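Local coordinates for protein mannose-6-phosphate isomerase (Helicobacter pylori, PDB 2QH5) that probably makes GDP-mannose from mannose 1-phosphate and GTP, the chain here being the N-terminal nucleotidyltransferase part of the longer protein, at residues 80-85 with 95-100; 57-62 with 85-90. All coordinates share one frame; numbering follows the deposited sequence.

Interaction 1: residues 80-85 with 95-100; sequences GFLLES and ALSALM
Leu82, on strand 78-84, meets Met100, just past the end of helix 90-99, through the forked end of the leucine and the terminal methyl of the methionine. Met100 CE lies 3.5 Å from Leu82 CD1 and again 3.5 Å from Leu82 CD2. Leu82 CG is a little farther from Met100 CE, at 4.0 Å, so the methyl faces the open side of the fork, in contact with both branches equally. The two side chains cross at about a right angle. The CB of Leu82 already points at the helix, and CG anti to the backbone N (chi1 162°) carries the fork out to meet CE. Met100 sets CG anti to its carbonyl carbon, runs extended through chi2 and then bends at chi3 (-122°), turning CE towards the strand. Its backbone is still tied to the helix, since Met100 N donates to Leu96 O at 2.9 Å.

One turn back, Leu96 adds a looser contact: its CB is 4.3 Å from Leu82 CD2. Ser97 OG comes to 4.5 Å of the same methyl, but its hydrogen-bond partner is Ala93 O, inside its own helix. No hydrogen bond joins the two segments, and the main chains stay well apart, with 8.0 Å between Leu82 CA and Ser97 CA. Around this apolar contact, Val57 and Leu233 from the neighbouring strands touch Leu82, while Phe217 and Leu220 touch Met100. Phe81 points the other way and meets the ring of Tyr63 edge-to-face. Such helix-on-sheet packing is typical of a beta-alpha-beta unit, here running from strand 78-84 through helix 90-99 to strand 106-111 in the Rossmann-like sheet of a GT-A nucleotidyltransferase.

Interaction 2: residues 57-62 with 85-90; sequences VCNEKH and SLSKNT
Glu60 and Asn59 approach Ser85 with their side-chain ends, and no hydrogen bond spans the two segments. Glu60 OE1 lies 3.6 Å from Ser85 CA and a little farther, 3.8 Å, from Ser85 CB, so the carboxylate touches the serine at its carbons and not at its hydroxyl. Asn59 ND2 stands 3.7 Å from Ser85 O, a polar approach too long to count as a hydrogen bond.

Both approaching groups have firmer partners. Glu60 CG sits between its own backbone N and carbonyl carbon (chi1 62°), and the chain runs extended from there, carrying OE2 to a salt bridge with Arg232. Asn59 uses its amide oxygen within its own segment: Lys61 N donates to Asn59 OD1 at 2.9 Å, nearly straight at 164°, in the carbonyl plane and on a lone pair. This is an Asx turn, and it bends the chain where strand 53-59 finishes; His62 N to Asn59 O, at 3.0 Å, closes the same bend. Strands 53-59 and 78-84 are parallel neighbours, so the segments that follow them meet at their C-terminal edge, where Rossmann-like nucleotidyltransferases generally place their substrates.

Farther out, the loop after strand 78-84 is held from other directions. Ser85 OG bonds to Leu233 O, while Leu86 packs on Met238 of helix 235-239. Beyond them, Lys88 NZ bonds to Leu241 O and Asn89 ND2 to Asp243 OD1.

In the fold
Interactions 1 and 2 lie with their centres about 9 Å apart, on the same side of the chain's centre, and share Ser85, where strand 78-84 gives way to the following loop. Along the chain the segments come in the order 57-62, 80-85, 85-90 and 95-100. Strands 53-59 and 78-84 pair in one sheet; probable backbone bonds of 2.8 Å, from Glu84 N to Cys58 O and from Glu60 N to Glu84 O, carry that pairing from one contact to the other. Interaction 1 is buried between sheet and helix, interaction 2 at the surface by the strand ends. One packs strand 78-84 on helix 90-99; the other sets the loop between them beside the end of strand 53-59.

Interaction 1: residues 80-85 with 95-100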
loop_
_atom_site.group_PDB
_atom_site.type_symbol
_atom_site.label_atom_id
_atom_site.label_comp_id
_atom_site.label_asym_id
_atom_site.label_seq_id
_atom_site.Cartn_x
_atom_site.Cartn_y
_atom_site.Cartn_z
ATOM N N GLY A 80 -5.939 10.281 -9.879
ATOM C CA GLY A 80 -5.212 9.755 -11.026
ATOM C C GLY A 80 -5.182 8.244 -10.978
ATOM O O GLY A 80 -5.437 7.643 -9.932
ATOM N N PHE A 81 -4.873 7.628 -12.118
ATOM C CA PHE A 81 -4.788 6.176 -12.228
ATOM C C PHE A 81 -3.450 5.740 -12.777
ATOM O O PHE A 81 -2.857 6.418 -13.601
ATOM C CB PHE A 81 -5.848 5.649 -13.180
ATOM C CG PHE A 81 -7.175 5.419 -12.542
ATOM C CD1 PHE A 81 -7.573 4.133 -12.200
ATOM C CD2 PHE A 81 -8.037 6.480 -12.295
ATOM C CE1 PHE A 81 -8.822 3.908 -11.620
ATOM C CE2 PHE A 81 -9.270 6.265 -11.705
ATOM C CZ PHE A 81 -9.669 4.979 -11.373
ATOM N N LEU A 82 -2.986 4.593 -12.309
ATOM C CA LEU A 82 -1.889 3.907 -12.939
ATOM C C LEU A 82 -2.417 2.540 -13.312
ATOM O O LEU A 82 -2.713 1.708 -12.439
ATOM C CB LEU A 82 -0.700 3.783 -11.996
ATOM C CG LEU A 82 0.337 2.720 -12.380
ATOM C CD1 LEU A 82 1.084 3.096 -13.654
ATOM C CD2 LEU A 82 1.290 2.469 -11.238
ATOM N N LEU A 83 -2.532 2.312 -14.615
ATOM C CA LEU A 83 -3.111 1.083 -15.127
ATOM C C LEU A 83 -2.063 0.013 -15.403
ATOM O O LEU A 83 -0.979 0.286 -15.908
ATOM C CB LEU A 83 -3.961 1.367 -16.363
ATOM C CG LEU A 83 -5.041 2.425 -16.123
ATOM C CD1 LEU A 83 -5.888 2.598 -17.361
ATOM C CD2 LEU A 83 -5.911 2.061 -14.932
ATOM N N GLU A 84 -2.383 -1.216 -15.042
ATOM C CA GLU A 84 -1.431 -2.280 -15.232
ATOM C C GLU A 84 -1.916 -3.280 -16.272
ATOM O O GLU A 84 -3.081 -3.698 -16.265
ATOM C CB GLU A 84 -1.095 -2.942 -13.895
ATOM C CG GLU A 84 -0.511 -1.946 -12.883
ATOM C CD GLU A 84 0.230 -2.603 -11.738
ATOM O OE1 GLU A 84 1.432 -2.284 -11.553
ATOM O OE2 GLU A 84 -0.389 -3.428 -11.029
ATOM N N SER A 85 -1.013 -3.613 -17.194
ATOM C CA SER A 85 -1.187 -4.744 -18.093
ATOM C C SER A 85 -0.975 -6.019 -17.283
ATOM O O SER A 85 -1.893 -6.831 -17.139
ATOM C CB SER A 85 -0.197 -4.655 -19.261
ATOM O OG SER A 85 1.029 -4.052 -18.865
ATOM N N ALA A 95 7.029 1.207 -5.824
ATOM C CA ALA A 95 8.175 1.914 -6.411
ATOM C C ALA A 95 7.795 2.781 -7.603
ATOM O O ALA A 95 8.308 3.896 -7.746
ATOM C CB ALA A 95 9.265 0.952 -6.798
ATOM N N LEU A 96 6.889 2.280 -8.443
ATOM C CA LEU A 96 6.397 3.035 -9.599
ATOM C C LEU A 96 5.638 4.280 -9.157
ATOM O O LEU A 96 5.919 5.381 -9.640
ATOM C CB LEU A 96 5.571 2.144 -10.551
ATOM C CG LEU A 96 6.377 1.082 -11.348
ATOM C CD1 LEU A 96 5.508 0.001 -11.994
ATOM C CD2 LEU A 96 7.309 1.698 -12.396
ATOM N N SER A 97 4.711 4.105 -8.218
ATOM C CA SER A 97 3.950 5.209 -7.592
ATOM C C SER A 97 4.820 6.291 -6.961
ATOM O O SER A 97 4.509 7.481 -7.056
ATOM C CB SER A 97 3.024 4.661 -6.510
ATOM O OG SER A 97 2.265 3.571 -6.997
ATOM N N ALA A 98 5.899 5.869 -6.306
ATOM C CA ALA A 98 6.872 6.783 -5.722
ATOM C C ALA A 98 7.639 7.552 -6.801
ATOM O O ALA A 98 7.926 8.735 -6.634
ATOM C CB ALA A 98 7.830 6.022 -4.826
ATOM N N LEU A 99 7.955 6.886 -7.912
ATOM C CA LEU A 99 8.625 7.534 -9.039
ATOM C C LEU A 99 7.697 8.517 -9.762
ATOM O O LEU A 99 8.166 9.462 -10.385
ATOM C CB LEU A 99 9.190 6.506 -10.030
ATOM C CG LEU A 99 10.319 5.546 -9.601
ATOM C CD1 LEU A 99 10.479 4.469 -10.639
ATOM C CD2 LEU A 99 11.677 6.216 -9.324
ATOM N N MET A 100 6.385 8.292 -9.662
ATOM C CA MET A 100 5.387 9.236 -10.174
ATOM C C MET A 100 5.118 10.371 -9.185
ATOM O O MET A 100 4.174 11.140 -9.364
ATOM C CB MET A 100 4.062 8.523 -10.478
ATOM C CG MET A 100 4.055 7.687 -11.740
ATOM S SD MET A 100 2.626 6.579 -11.880
ATOM C CE MET A 100 3.546 5.058 -12.017
#

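Interaction 2: residues 57-62 with 85-90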
loop_
_atom_site.group_PDB
_atom_site.type_symbol
_atom_site.label_atom_id
_atom_site.label_comp_id
_atom_site.label_asym_id
_atom_site.label_seq_id
_atom_site.Cartn_x
_atom_site.Cartn_y
_atom_site.Cartn_z
ATOM N N VAL A 57 -3.924 2.448 -8.385
ATOM C CA VAL A 57 -3.229 1.528 -9.248
ATOM C C VAL A 57 -4.044 0.234 -9.391
ATOM O O VAL A 57 -4.290 -0.461 -8.421
ATOM C CB VAL A 57 -1.711 1.358 -8.865
ATOM C CG1 VAL A 57 -1.406 1.907 -7.481
ATOM C CG2 VAL A 57 -1.213 -0.070 -9.064
ATOM N N CYS A 58 -4.510 -0.033 -10.610
ATOM C CA CYS A 58 -5.345 -1.199 -10.892
ATOM C C CYS A 58 -5.014 -1.791 -12.244
ATOM O O CYS A 58 -4.276 -1.201 -13.027
ATOM C CB CYS A 58 -6.846 -0.856 -10.833
ATOM S SG CYS A 58 -7.391 0.519 -11.901
ATOM N N ASN A 59 -5.560 -2.973 -12.498
ATOM C CA ASN A 59 -5.484 -3.590 -13.807
ATOM C C ASN A 59 -6.263 -2.769 -14.825
ATOM O O ASN A 59 -7.323 -2.230 -14.515
ATOM C CB ASN A 59 -6.039 -5.012 -13.753
ATOM C CG ASN A 59 -5.589 -5.850 -14.924
ATOM O OD1 ASN A 59 -6.058 -5.671 -16.048
ATOM N ND2 ASN A 59 -4.662 -6.768 -14.671
ATOM N N GLU A 60 -5.727 -2.679 -16.039
ATOM C CA GLU A 60 -6.359 -1.908 -17.106
ATOM C C GLU A 60 -7.714 -2.497 -17.506
ATOM O O GLU A 60 -8.571 -1.771 -17.996
ATOM C CB GLU A 60 -5.436 -1.792 -18.316
ATOM C CG GLU A 60 -5.097 -3.126 -18.953
ATOM C CD GLU A 60 -4.023 -3.021 -20.005
ATOM O OE1 GLU A 60 -3.668 -4.063 -20.597
ATOM O OE2 GLU A 60 -3.534 -1.897 -20.238
ATOM N N LYS A 61 -7.909 -3.802 -17.274
ATOM C CA LYS A 61 -9.212 -4.442 -17.484
ATOM C C LYS A 61 -10.301 -3.791 -16.639
ATOM O O LYS A 61 -11.443 -3.669 -17.088
ATOM C CB LYS A 61 -9.177 -5.930 -17.126
ATOM C CG LYS A 61 -8.315 -6.811 -18.002
ATOM C CD LYS A 61 -8.295 -8.229 -17.434
ATOM C CE LYS A 61 -7.058 -9.026 -17.858
ATOM N NZ LYS A 61 -7.259 -9.800 -19.122
ATOM N N HIS A 62 -9.947 -3.384 -15.417
ATOM C CA HIS A 62 -10.943 -2.918 -14.450
ATOM C C HIS A 62 -11.019 -1.408 -14.316
ATOM O O HIS A 62 -11.761 -0.910 -13.474
ATOM C CB HIS A 62 -10.731 -3.562 -13.073
ATOM C CG HIS A 62 -10.334 -5.002 -13.139
ATOM N ND1 HIS A 62 -9.147 -5.471 -12.618
ATOM C CD2 HIS A 62 -10.952 -6.074 -13.689
ATOM C CE1 HIS A 62 -9.055 -6.771 -12.837
ATOM N NE2 HIS A 62 -10.138 -7.162 -13.485
ATOM N N SER A 85 -1.013 -3.613 -17.194
ATOM C CA SER A 85 -1.187 -4.744 -18.093
ATOM C C SER A 85 -0.975 -6.019 -17.283
ATOM O O SER A 85 -1.893 -6.831 -17.139
ATOM C CB SER A 85 -0.197 -4.655 -19.261
ATOM O OG SER A 85 1.029 -4.052 -18.865
ATOM N N LEU A 86 0.233 -6.166 -16.742
ATOM C CA LEU A 86 0.580 -7.247 -15.822
ATOM C C LEU A 86 0.750 -6.694 -14.422
ATOM O O LEU A 86 1.031 -5.505 -14.237
ATOM C CB LEU A 86 1.920 -7.880 -16.206
ATOM C CG LEU A 86 2.269 -8.248 -17.644
ATOM C CD1 LEU A 86 3.784 -8.269 -17.804
ATOM C CD2 LEU A 86 1.649 -9.589 -18.049
ATOM N N SER A 87 0.609 -7.571 -13.436
ATOM C CA SER A 87 0.878 -7.212 -12.053
ATOM C C SER A 87 2.158 -7.890 -11.572
ATOM O O SER A 87 2.233 -9.119 -11.481
ATOM C CB SER A 87 -0.310 -7.576 -11.160
ATOM O OG SER A 87 -1.480 -6.878 -11.562
ATOM N N LYS A 88 3.173 -7.082 -11.282
ATOM C CA LYS A 88 4.435 -7.597 -10.758
ATOM C C LYS A 88 4.586 -7.290 -9.264
ATOM O O LYS A 88 5.672 -6.968 -8.782
ATOM C CB LYS A 88 5.624 -7.084 -11.574
ATOM C CG LYS A 88 6.270 -8.139 -12.478
ATOM C CD LYS A 88 5.312 -8.687 -13.520
ATOM C CE LYS A 88 6.018 -9.575 -14.546
ATOM N NZ LYS A 88 6.679 -10.775 -13.959
ATOM N N ASN A 89 3.461 -7.393 -8.555
ATOM C CA ASN A 89 3.394 -7.345 -7.091
ATOM C C ASN A 89 3.645 -5.966 -6.482
ATOM O O ASN A 89 3.994 -5.021 -7.190
ATOM C CB ASN A 89 4.299 -8.411 -6.472
ATOM C CG ASN A 89 3.615 -9.178 -5.373
ATOM O OD1 ASN A 89 3.310 -8.634 -4.319
ATOM N ND2 ASN A 89 3.362 -10.452 -5.618
ATOM N N THR A 90 3.468 -5.865 -5.166
ATOM C CA THR A 90 3.459 -4.569 -4.458
ATOM C C THR A 90 4.757 -3.763 -4.492
ATOM O O THR A 90 4.710 -2.543 -4.624
ATOM C CB THR A 90 2.991 -4.722 -3.009
ATOM O OG1 THR A 90 3.802 -5.701 -2.344
ATOM C CG2 THR A 90 1.528 -5.165 -2.974
#